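Eukaryotic translation initiation factor 2D (Homo sapiens, PDB 5W2F) delivers tRNA to the P-site of the eukaryotic ribosome independently of GTP, this chain being the C-terminal part with its SWIB/MDM2 and SUI1 domains. Local coordinates at residues A[14-19]-A[38-43]; A[44-49]-A[56-61]; A[145-148]-A[153-156]; A[157-160]-A[166-169]. All blocks are in the same frame, centred on the assembly; numbering follows the deposited sequence.

Contact 1 of 4, residues A[14-19]-A[38-43]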
loop_
_atom_site.group_PDB
_atom_site.type_symbol
_atom_site.label_atom_id
_atom_site.label_comp_id
_atom_site.label_asym_id
_atom_site.label_seq_id
_atom_site.Cartn_x
_atom_site.Cartn_y
_atom_site.Cartn_z
ATOM N N THR A 14 -15.309 11.616 -6.879
ATOM C CA THR A 14 -15.126 13.029 -6.551
ATOM C C THR A 14 -16.387 13.701 -6.008
ATOM O O THR A 14 -16.303 14.490 -5.073
ATOM C CB THR A 14 -14.552 13.823 -7.742
ATOM O OG1 THR A 14 -15.319 13.571 -8.916
ATOM C CG2 THR A 14 -13.142 13.393 -7.995
ATOM N N LEU A 15 -17.556 13.355 -6.551
ATOM C CA LEU A 15 -18.804 13.966 -6.073
ATOM C C LEU A 15 -19.130 13.582 -4.630
ATOM O O LEU A 15 -19.689 14.394 -3.889
ATOM C CB LEU A 15 -19.985 13.654 -7.001
ATOM C CG LEU A 15 -19.860 14.180 -8.436
ATOM C CD1 LEU A 15 -21.056 13.766 -9.289
ATOM C CD2 LEU A 15 -19.690 15.693 -8.427
ATOM N N LEU A 16 -18.764 12.367 -4.226
ATOM C CA LEU A 16 -18.963 11.946 -2.830
ATOM C C LEU A 16 -18.108 12.791 -1.893
ATOM O O LEU A 16 -18.574 13.204 -0.841
ATOM C CB LEU A 16 -18.640 10.462 -2.650
ATOM C CG LEU A 16 -18.641 9.862 -1.241
ATOM C CD1 LEU A 16 -19.999 10.078 -0.584
ATOM C CD2 LEU A 16 -18.312 8.377 -1.322
ATOM N N PHE A 17 -16.859 13.050 -2.287
ATOM C CA PHE A 17 -15.890 13.728 -1.425
ATOM C C PHE A 17 -15.878 15.247 -1.528
ATOM O O PHE A 17 -15.187 15.909 -0.739
ATOM C CB PHE A 17 -14.491 13.135 -1.670
ATOM C CG PHE A 17 -14.356 11.777 -1.064
ATOM C CD1 PHE A 17 -14.057 11.641 0.286
ATOM C CD2 PHE A 17 -14.636 10.641 -1.803
ATOM C CE1 PHE A 17 -14.016 10.401 0.871
ATOM C CE2 PHE A 17 -14.578 9.391 -1.221
ATOM C CZ PHE A 17 -14.275 9.269 0.113
ATOM N N GLN A 18 -16.652 15.777 -2.478
ATOM C CA GLN A 18 -16.688 17.207 -2.809
ATOM C C GLN A 18 -17.022 18.084 -1.610
ATOM O O GLN A 18 -16.333 19.081 -1.372
ATOM C CB GLN A 18 -17.708 17.453 -3.939
ATOM C CG GLN A 18 -17.697 18.845 -4.532
ATOM C CD GLN A 18 -18.359 18.906 -5.898
ATOM O OE1 GLN A 18 -17.771 19.387 -6.861
ATOM N NE2 GLN A 18 -19.583 18.419 -5.986
ATOM N N GLU A 19 -18.064 17.720 -0.856
ATOM C CA GLU A 19 -18.516 18.553 0.287
ATOM C C GLU A 19 -17.489 18.605 1.410
ATOM O O GLU A 19 -17.308 19.655 2.031
ATOM C CB GLU A 19 -19.866 18.060 0.834
ATOM C CG GLU A 19 -20.357 18.710 2.135
ATOM C CD GLU A 19 -20.498 20.221 2.055
ATOM O OE1 GLU A 19 -20.778 20.750 0.953
ATOM O OE2 GLU A 19 -20.342 20.879 3.110
ATOM N N ILE A 38 -20.271 8.926 6.741
ATOM C CA ILE A 38 -21.353 9.065 7.712
ATOM C C ILE A 38 -21.962 10.456 7.596
ATOM O O ILE A 38 -23.188 10.597 7.561
ATOM C CB ILE A 38 -20.892 8.716 9.135
ATOM C CG1 ILE A 38 -20.635 7.199 9.228
ATOM C CG2 ILE A 38 -21.933 9.121 10.169
ATOM C CD1 ILE A 38 -19.878 6.762 10.461
ATOM N N ASN A 39 -21.112 11.479 7.529
ATOM C CA ASN A 39 -21.605 12.849 7.405
ATOM C C ASN A 39 -22.364 13.083 6.106
ATOM O O ASN A 39 -23.384 13.791 6.100
ATOM C CB ASN A 39 -20.475 13.856 7.528
ATOM C CG ASN A 39 -19.948 13.971 8.939
ATOM O OD1 ASN A 39 -20.601 13.572 9.894
ATOM N ND2 ASN A 39 -18.749 14.516 9.072
ATOM N N TYR A 40 -21.900 12.467 5.019
ATOM C CA TYR A 40 -22.588 12.591 3.740
ATOM C C TYR A 40 -24.019 12.045 3.870
ATOM O O TYR A 40 -24.999 12.693 3.453
ATOM C CB TYR A 40 -21.802 11.884 2.619
ATOM C CG TYR A 40 -22.465 12.022 1.275
ATOM C CD1 TYR A 40 -23.469 11.135 0.858
ATOM C CD2 TYR A 40 -22.088 13.037 0.408
ATOM C CE1 TYR A 40 -24.096 11.287 -0.372
ATOM C CE2 TYR A 40 -22.699 13.194 -0.820
ATOM C CZ TYR A 40 -23.707 12.327 -1.205
ATOM O OH TYR A 40 -24.302 12.524 -2.422
ATOM N N ALA A 41 -24.153 10.867 4.465
ATOM C CA ALA A 41 -25.473 10.270 4.613
ATOM C C ALA A 41 -26.394 11.123 5.474
ATOM O O ALA A 41 -27.572 11.308 5.144
ATOM C CB ALA A 41 -25.354 8.871 5.187
ATOM N N LYS A 42 -25.859 11.659 6.564
ATOM C CA LYS A 42 -26.662 12.464 7.476
ATOM C C LYS A 42 -27.059 13.798 6.821
ATOM O O LYS A 42 -28.247 14.197 6.855
ATOM C CB LYS A 42 -25.915 12.674 8.798
ATOM C CG LYS A 42 -25.826 11.396 9.628
ATOM C CD LYS A 42 -24.837 11.459 10.783
ATOM C CE LYS A 42 -25.265 12.345 11.911
ATOM N NZ LYS A 42 -24.225 12.282 12.984
ATOM N N LYS A 43 -26.083 14.463 6.199
ATOM C CA LYS A 43 -26.316 15.758 5.541
ATOM C C LYS A 43 -27.347 15.668 4.418
ATOM O O LYS A 43 -28.107 16.617 4.193
ATOM C CB LYS A 43 -24.988 16.335 4.993
ATOM C CG LYS A 43 -25.108 17.680 4.283
ATOM C CD LYS A 43 -23.817 18.087 3.589
ATOM C CE LYS A 43 -24.082 19.125 2.505
ATOM N NZ LYS A 43 -24.790 20.323 3.033
#
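Y40, on helix 30-43, turns one ring face to L16 of the short helix 14-17, a helix-to-helix packing within the SWIB/MDM2 domain; the two residues make the closest backbone approach of the pair, 7.5 Å between L16 CA and Y40 CA. The Y40 side chain leaves its helix toward 14-19, with CG anti to the backbone N (chi1 -178°), and this torsion carries the ring out to L16, whose CD1 lies over one face. That methyl stands 3.8 Å from the centroid of the Y40 ring and 17° off the ring normal, a CH-pi contact, and its nearest ring atom is Y40 CG at 3.6 Å. The phenol hydroxyl is engaged outside both segments, by a hydrogen bond to D58, while I60 and L61 of helix 59-65 also pack on the tyrosine. One turn further on, K43 meets E19 at the exposed rim. Their side chains cross at about a right angle and touch through aliphatic carbon, E19 CG lying 3.8 Å from K43 CE. The opposite charges are near but short of a salt bridge: K43 bends at its last torsion, chi4 56°, and E19 OE2 remains 4.5 Å from K43 NZ.

Contact 2 of 4, residues A[44-49]-A[56-61]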
loop_
_atom_site.group_PDB
_atom_site.type_symbol
_atom_site.label_atom_id
_atom_site.label_comp_id
_atom_site.label_asym_id
_atom_site.label_seq_id
_atom_site.Cartn_x
_atom_site.Cartn_y
_atom_site.Cartn_z
ATOM N N ASN A 44 -27.382 14.536 3.714
ATOM C CA ASN A 44 -28.274 14.371 2.561
ATOM C C ASN A 44 -29.562 13.601 2.878
ATOM O O ASN A 44 -30.296 13.222 1.969
ATOM C CB ASN A 44 -27.491 13.745 1.402
ATOM C CG ASN A 44 -26.443 14.694 0.854
ATOM O OD1 ASN A 44 -26.776 15.687 0.205
ATOM N ND2 ASN A 44 -25.182 14.432 1.167
ATOM N N ASP A 45 -29.842 13.416 4.166
ATOM C CA ASP A 45 -31.072 12.774 4.651
ATOM C C ASP A 45 -31.286 11.388 4.064
ATOM O O ASP A 45 -32.390 11.046 3.656
ATOM C CB ASP A 45 -32.306 13.663 4.405
ATOM C CG ASP A 45 -32.216 14.966 5.114
ATOM O OD1 ASP A 45 -31.810 14.950 6.301
ATOM O OD2 ASP A 45 -32.574 16.000 4.495
ATOM N N LEU A 46 -30.216 10.593 4.055
ATOM C CA LEU A 46 -30.250 9.276 3.417
ATOM C C LEU A 46 -30.569 8.165 4.393
ATOM O O LEU A 46 -30.747 7.030 3.977
ATOM C CB LEU A 46 -28.931 9.001 2.718
ATOM C CG LEU A 46 -28.562 10.020 1.633
ATOM C CD1 LEU A 46 -27.293 9.556 0.929
ATOM C CD2 LEU A 46 -29.688 10.263 0.624
ATOM N N VAL A 47 -30.588 8.450 5.691
ATOM C CA VAL A 47 -30.845 7.376 6.662
ATOM C C VAL A 47 -32.298 6.909 6.494
ATOM O O VAL A 47 -33.212 7.730 6.378
ATOM C CB VAL A 47 -30.590 7.826 8.109
ATOM C CG1 VAL A 47 -30.825 6.675 9.081
ATOM C CG2 VAL A 47 -29.178 8.371 8.249
ATOM N N ASP A 48 -32.497 5.592 6.431
ATOM C CA ASP A 48 -33.839 5.050 6.311
ATOM C C ASP A 48 -34.645 5.349 7.580
ATOM O O ASP A 48 -34.274 4.955 8.688
ATOM C CB ASP A 48 -33.791 3.556 6.033
ATOM C CG ASP A 48 -35.139 2.985 5.673
ATOM O OD1 ASP A 48 -35.900 2.693 6.576
ATOM O OD2 ASP A 48 -35.457 2.850 4.467
ATOM N N ALA A 49 -35.756 6.039 7.410
ATOM C CA ALA A 49 -36.549 6.430 8.562
ATOM C C ALA A 49 -37.112 5.272 9.359
ATOM O O ALA A 49 -37.285 5.374 10.582
ATOM C CB ALA A 49 -37.671 7.362 8.144
ATOM N N ARG A 56 -30.200 4.753 2.499
ATOM C CA ARG A 56 -30.738 4.739 1.147
ATOM C C ARG A 56 -29.735 5.465 0.255
ATOM O O ARG A 56 -29.497 6.648 0.419
ATOM C CB ARG A 56 -32.091 5.437 1.085
ATOM C CG ARG A 56 -33.165 4.822 1.970
ATOM C CD ARG A 56 -34.436 5.680 2.008
ATOM N NE ARG A 56 -34.361 6.756 3.015
ATOM C CZ ARG A 56 -34.094 8.054 2.794
ATOM N NH1 ARG A 56 -33.892 8.550 1.561
ATOM N NH2 ARG A 56 -34.061 8.889 3.849
ATOM N N LEU A 57 -29.187 4.769 -0.721
ATOM C CA LEU A 57 -28.183 5.354 -1.573
ATOM C C LEU A 57 -28.824 6.341 -2.563
ATOM O O LEU A 57 -29.812 6.040 -3.221
ATOM C CB LEU A 57 -27.382 4.290 -2.306
ATOM C CG LEU A 57 -26.278 3.540 -1.529
ATOM C CD1 LEU A 57 -26.710 2.820 -0.284
ATOM C CD2 LEU A 57 -25.590 2.597 -2.499
ATOM N N ASP A 58 -28.233 7.525 -2.652
ATOM C CA ASP A 58 -28.643 8.540 -3.609
ATOM C C ASP A 58 -27.914 8.289 -4.932
ATOM O O ASP A 58 -27.101 7.346 -5.033
ATOM C CB ASP A 58 -28.393 9.939 -3.021
ATOM C CG ASP A 58 -26.920 10.287 -2.861
ATOM O OD1 ASP A 58 -26.057 9.393 -2.897
ATOM O OD2 ASP A 58 -26.642 11.485 -2.665
ATOM N N PRO A 59 -28.216 9.086 -5.962
ATOM C CA PRO A 59 -27.571 8.786 -7.234
ATOM C C PRO A 59 -26.052 8.843 -7.210
ATOM O O PRO A 59 -25.405 8.017 -7.854
ATOM C CB PRO A 59 -28.165 9.839 -8.167
ATOM C CG PRO A 59 -29.547 10.049 -7.629
ATOM C CD PRO A 59 -29.373 9.995 -6.140
ATOM N N ILE A 60 -25.490 9.783 -6.455
ATOM C CA ILE A 60 -24.037 9.873 -6.315
ATOM C C ILE A 60 -23.452 8.588 -5.734
ATOM O O ILE A 60 -22.491 8.038 -6.280
ATOM C CB ILE A 60 -23.649 11.122 -5.485
ATOM C CG1 ILE A 60 -23.814 12.362 -6.364
ATOM C CG2 ILE A 60 -22.225 11.020 -4.933
ATOM C CD1 ILE A 60 -23.800 13.669 -5.616
ATOM N N LEU A 61 -24.036 8.106 -4.641
ATOM C CA LEU A 61 -23.544 6.871 -4.042
ATOM C C LEU A 61 -23.746 5.662 -4.971
ATOM O O LEU A 61 -22.873 4.809 -5.082
ATOM C CB LEU A 61 -24.176 6.637 -2.673
ATOM C CG LEU A 61 -23.596 7.499 -1.557
ATOM C CD1 LEU A 61 -24.458 7.400 -0.311
ATOM C CD2 LEU A 61 -22.127 7.136 -1.279
#
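R56 and L46 bury the most surface here, and they meet through both backbone and side chain. The backbone bond from R56 N to L46 O is 2.8 Å long and fairly straight, 166° at the hydrogen. The R56 side chain then folds back along 44-49: a bend at chi3 (-85°) brings the guanidinium over the carbonyl of L46, whose O lies 3.6 Å above the guanidinium plane, toward its rim. A single nitrogen, R56 NH2, donates to two carbonyls of the loop, D45 O at 2.7 Å and V47 O at 2.9 Å. Both bonds are bent, at 140°, and the V47 bond reaches its carbonyl from above the plane. D48 sends its carboxylate across the arginine's aliphatic part at about a right angle, with a salt bridge to K76 as its stronger partner. L46 itself lies against the second segment: CB is 3.3 Å from R56 O, and CD1 reaches L61 CD1 at 3.8 Å and D58 CG at 3.9 Å. Bonds from L46 N to A41 O and from D45 N to K42 O, with D45 at positive phi as C-prime residue, define a Schellman motif. The contact thus joins the Schellman end of helix 30-43 to the start of helix 59-65, where D58 is the N-cap and its OD1 accepts from L61 N, within the SWIB/MDM2 domain.

Contact 3 of 4, residues A[145-148]-A[153-156]; sequences ILQQ and STTV
The last turns of helix 139-150 and the first residues of strand 154-158 come closest at Q147 and T154, whose CA atoms are 5.5 Å apart. Q147 is in helical conformation and T154 already extended, so a short connection turns the chain from one element to the other within the SUI1 domain. Q147 bridges the gap with its side chain. CG is anti to the backbone N (chi1 -172°) and the chain runs extended beyond it, which carries the amide oxygen across to the start of the strand. There Q147 OE1 accepts from T154 N at 3.0 Å; the bond is nearly straight, 168° at the hydrogen, lies in the carbonyl plane and uses a lone pair. The same oxygen takes a second bond, 2.6 Å from water 1, which donates to it, and that water is also hydrogen-bonded to S153 OG at 2.7 Å. The T154 side chain sets out toward the helix, and its methyl packs on the helix backbone at Q147, CG2 lying 3.6 Å from Q147 N, with Q147 CB 3.9 Å from T154 CG2 as a carbon neighbour. T154 OG1 lies 3.2 Å from Q147 OE1 and is hydrogen-bonded to the carbonyl of A143, one turn before Q147. L146 adds little here and also touches I170, and L178 and L181 of helix 175-185. The chemistry is thus that of a polar joint at a rather exposed edge: one amide oxygen holds both a strand N-H and a water, which is consistent with the amide being held with its oxygen toward the strand.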
loop_
_atom_site.group_PDB
_atom_site.type_symbol
_atom_site.label_atom_id
_atom_site.label_comp_id
_atom_site.label_asym_id
_atom_site.label_seq_id
_atom_site.Cartn_x
_atom_site.Cartn_y
_atom_site.Cartn_z
ATOM N N ILE A 145 25.575 0.811 -0.158
ATOM C CA ILE A 145 25.674 0.500 1.259
ATOM C C ILE A 145 26.039 -0.982 1.467
ATOM O O ILE A 145 26.933 -1.313 2.258
ATOM C CB ILE A 145 24.352 0.824 1.989
ATOM C CG1 ILE A 145 24.108 2.339 2.040
ATOM C CG2 ILE A 145 24.352 0.225 3.388
ATOM C CD1 ILE A 145 22.679 2.703 2.376
ATOM N N LEU A 146 25.337 -1.863 0.761
ATOM C CA LEU A 146 25.581 -3.287 0.908
ATOM C C LEU A 146 26.928 -3.734 0.343
ATOM O O LEU A 146 27.537 -4.656 0.882
ATOM C CB LEU A 146 24.460 -4.113 0.278
ATOM C CG LEU A 146 23.121 -4.001 1.002
ATOM C CD1 LEU A 146 22.066 -4.750 0.208
ATOM C CD2 LEU A 146 23.218 -4.598 2.397
ATOM N N GLN A 147 27.412 -3.096 -0.722
ATOM C CA GLN A 147 28.729 -3.462 -1.253
ATOM C C GLN A 147 29.809 -3.280 -0.165
ATOM O O GLN A 147 30.691 -4.140 -0.005
ATOM C CB GLN A 147 29.041 -2.675 -2.532
ATOM C CG GLN A 147 30.303 -3.123 -3.285
ATOM C CD GLN A 147 30.311 -2.681 -4.755
ATOM O OE1 GLN A 147 29.616 -3.240 -5.620
ATOM N NE2 GLN A 147 31.102 -1.692 -5.039
ATOM N N GLN A 148 29.707 -2.192 0.600
ATOM C CA GLN A 148 30.600 -1.940 1.737
ATOM C C GLN A 148 30.333 -2.877 2.911
ATOM O O GLN A 148 31.268 -3.484 3.423
ATOM C CB GLN A 148 30.469 -0.486 2.207
ATOM C CG GLN A 148 31.425 -0.069 3.327
ATOM C CD GLN A 148 32.883 -0.048 2.893
ATOM O OE1 GLN A 148 33.734 -0.716 3.490
ATOM N NE2 GLN A 148 33.179 0.719 1.848
ATOM N N SER A 153 30.410 -7.742 -4.243
ATOM C CA SER A 153 29.929 -7.001 -5.381
ATOM C C SER A 153 28.399 -6.911 -5.397
ATOM O O SER A 153 27.701 -7.899 -5.178
ATOM C CB SER A 153 30.381 -7.676 -6.659
ATOM O OG SER A 153 29.995 -6.904 -7.775
ATOM N N THR A 154 27.900 -5.718 -5.699
ATOM C CA THR A 154 26.493 -5.502 -5.903
ATOM C C THR A 154 26.244 -4.931 -7.264
ATOM O O THR A 154 27.087 -4.202 -7.837
ATOM C CB THR A 154 25.899 -4.537 -4.870
ATOM O OG1 THR A 154 26.482 -3.236 -5.013
ATOM C CG2 THR A 154 26.105 -5.044 -3.460
ATOM N N THR A 155 25.057 -5.211 -7.765
ATOM C CA THR A 155 24.565 -4.666 -9.032
ATOM C C THR A 155 23.088 -4.322 -8.900
ATOM O O THR A 155 22.396 -4.882 -8.046
ATOM C CB THR A 155 24.712 -5.678 -10.193
ATOM O OG1 THR A 155 23.975 -6.869 -9.899
ATOM C CG2 THR A 155 26.150 -6.041 -10.424
ATOM N N VAL A 156 22.620 -3.429 -9.757
ATOM C CA VAL A 156 21.206 -3.101 -9.870
ATOM C C VAL A 156 20.759 -3.425 -11.285
ATOM O O VAL A 156 21.394 -3.014 -12.254
ATOM C CB VAL A 156 20.964 -1.622 -9.582
ATOM C CG1 VAL A 156 19.504 -1.259 -9.803
ATOM C CG2 VAL A 156 21.448 -1.272 -8.190
HETATM O O HOH W 1 30.311 -4.257 -7.890
#

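Contact 4 of 4, residues A[157-160]-A[166-169]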
loop_
_atom_site.group_PDB
_atom_site.type_symbol
_atom_site.label_atom_id
_atom_site.label_comp_id
_atom_site.label_asym_id
_atom_site.label_seq_id
_atom_site.Cartn_x
_atom_site.Cartn_y
_atom_site.Cartn_z
ATOM N N ASN A 157 19.650 -4.142 -11.390
ATOM C CA ASN A 157 19.122 -4.605 -12.676
ATOM C C ASN A 157 17.603 -4.552 -12.636
ATOM O O ASN A 157 16.994 -4.545 -11.546
ATOM C CB ASN A 157 19.476 -6.078 -12.941
ATOM C CG ASN A 157 20.960 -6.360 -12.929
ATOM O OD1 ASN A 157 21.417 -7.314 -12.298
ATOM N ND2 ASN A 157 21.711 -5.553 -13.643
ATOM N N PRO A 158 16.960 -4.577 -13.812
ATOM C CA PRO A 158 15.496 -4.711 -13.811
ATOM C C PRO A 158 15.056 -6.021 -13.168
ATOM O O PRO A 158 15.668 -7.066 -13.394
ATOM C CB PRO A 158 15.139 -4.688 -15.300
ATOM C CG PRO A 158 16.272 -3.981 -15.942
ATOM C CD PRO A 158 17.485 -4.407 -15.174
ATOM N N ALA A 159 14.023 -5.950 -12.339
ATOM C CA ALA A 159 13.471 -7.125 -11.709
ATOM C C ALA A 159 12.528 -7.790 -12.698
ATOM O O ALA A 159 11.627 -7.153 -13.194
ATOM C CB ALA A 159 12.723 -6.752 -10.461
ATOM N N PRO A 160 12.739 -9.076 -12.998
ATOM C CA PRO A 160 11.827 -9.737 -13.940
ATOM C C PRO A 160 10.406 -9.809 -13.402
ATOM O O PRO A 160 10.196 -10.087 -12.207
ATOM C CB PRO A 160 12.423 -11.134 -14.110
ATOM C CG PRO A 160 13.335 -11.320 -12.963
ATOM C CD PRO A 160 13.802 -9.972 -12.521
ATOM N N LEU A 166 13.307 -2.120 -10.070
ATOM C CA LEU A 166 14.695 -2.534 -10.041
ATOM C C LEU A 166 14.923 -3.412 -8.832
ATOM O O LEU A 166 14.278 -3.245 -7.790
ATOM C CB LEU A 166 15.591 -1.319 -9.915
ATOM C CG LEU A 166 15.495 -0.315 -11.071
ATOM C CD1 LEU A 166 16.305 0.906 -10.697
ATOM C CD2 LEU A 166 15.965 -0.945 -12.354
ATOM N N GLN A 167 15.860 -4.326 -8.980
ATOM C CA GLN A 167 16.288 -5.169 -7.873
ATOM C C GLN A 167 17.792 -5.013 -7.656
ATOM O O GLN A 167 18.545 -4.624 -8.565
ATOM C CB GLN A 167 15.952 -6.639 -8.135
ATOM C CG GLN A 167 16.630 -7.232 -9.354
ATOM C CD GLN A 167 16.167 -8.641 -9.592
ATOM O OE1 GLN A 167 15.078 -9.022 -9.173
ATOM N NE2 GLN A 167 16.945 -9.392 -10.304
ATOM N N VAL A 168 18.220 -5.284 -6.432
ATOM C CA VAL A 168 19.619 -5.324 -6.078
ATOM C C VAL A 168 20.055 -6.777 -6.000
ATOM O O VAL A 168 19.387 -7.592 -5.377
ATOM C CB VAL A 168 19.868 -4.627 -4.739
ATOM C CG1 VAL A 168 21.320 -4.738 -4.301
ATOM C CG2 VAL A 168 19.416 -3.177 -4.807
ATOM N N GLN A 169 21.190 -7.081 -6.617
ATOM C CA GLN A 169 21.841 -8.366 -6.459
ATOM C C GLN A 169 23.148 -8.176 -5.729
ATOM O O GLN A 169 23.925 -7.265 -6.070
ATOM C CB GLN A 169 22.056 -8.989 -7.813
ATOM C CG GLN A 169 20.761 -9.410 -8.462
ATOM C CD GLN A 169 20.987 -10.252 -9.707
ATOM O OE1 GLN A 169 21.972 -10.051 -10.433
ATOM N NE2 GLN A 169 20.075 -11.197 -9.971
#
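Strands 154-158 and 166-171 form a beta hairpin within the SUI1 domain, and N157 and Q167 are its hydrogen-bonded antiparallel pair at this end. Their two backbone bonds close the ring usual for such a pair: Q167 N to N157 O is 2.8 Å and almost straight at 176°, while N157 N to Q167 O is 3.1 Å. The same N157 oxygen also receives a CA-H contact from L166 CA, 3.4 Å away. At the next, non-hydrogen-bonded pair, P158 and L166, the CA atoms are 4.4 Å apart and the side chains diverge; L166 packs on P139 and Y140 of helix 139-150. Q167 lies on the same sheet face as N157. Its CG sits between the backbone N and the carbonyl carbon (chi1 62°), an extended chain then carrying the amide past A159 and across P160 at about a right angle, with A159 CB 3.5 Å from Q167 OE1 and P160 CD 3.7 Å from that same oxygen. The amide of N157 stands nearly perpendicular, 84°, to that of Q169. N157 OD1 and Q169 OE1 are two acceptors 3.4 Å apart, and Q169 OE1 has its hydrogen bond from R120. P160 O accepts from R130 of strand 124-130. The arrangement is that of an edge hairpin of the mixed SUI1 sheet, with strand 154-158 outermost and a proline-rich departure into the connecting loop.

How the contacts relate
The four contacts fall into two pairs on opposite sides of the chain's centre. Contacts 1 and 2 belong to the SWIB/MDM2 domain and touch where L16 CD1 packs on L61 CD2. Contacts 3 and 4 share strand 154-158 in the SUI1 domain, with centres about 12 Å apart, whereas the centres of contacts 1 and 3 are about 50 Å apart. Buried residues are L16 and Y40 in contact 1, L46, D48 and L61 in contact 2, and A159 and Q167 in contact 4; contact 3 instead has exposed Q147 and S153 at a water. Contact 1 is apolar and aromatic helix packing, contact 2 adds arginine-to-carbonyl bonds, and contact 4 relies on paired backbone bonds.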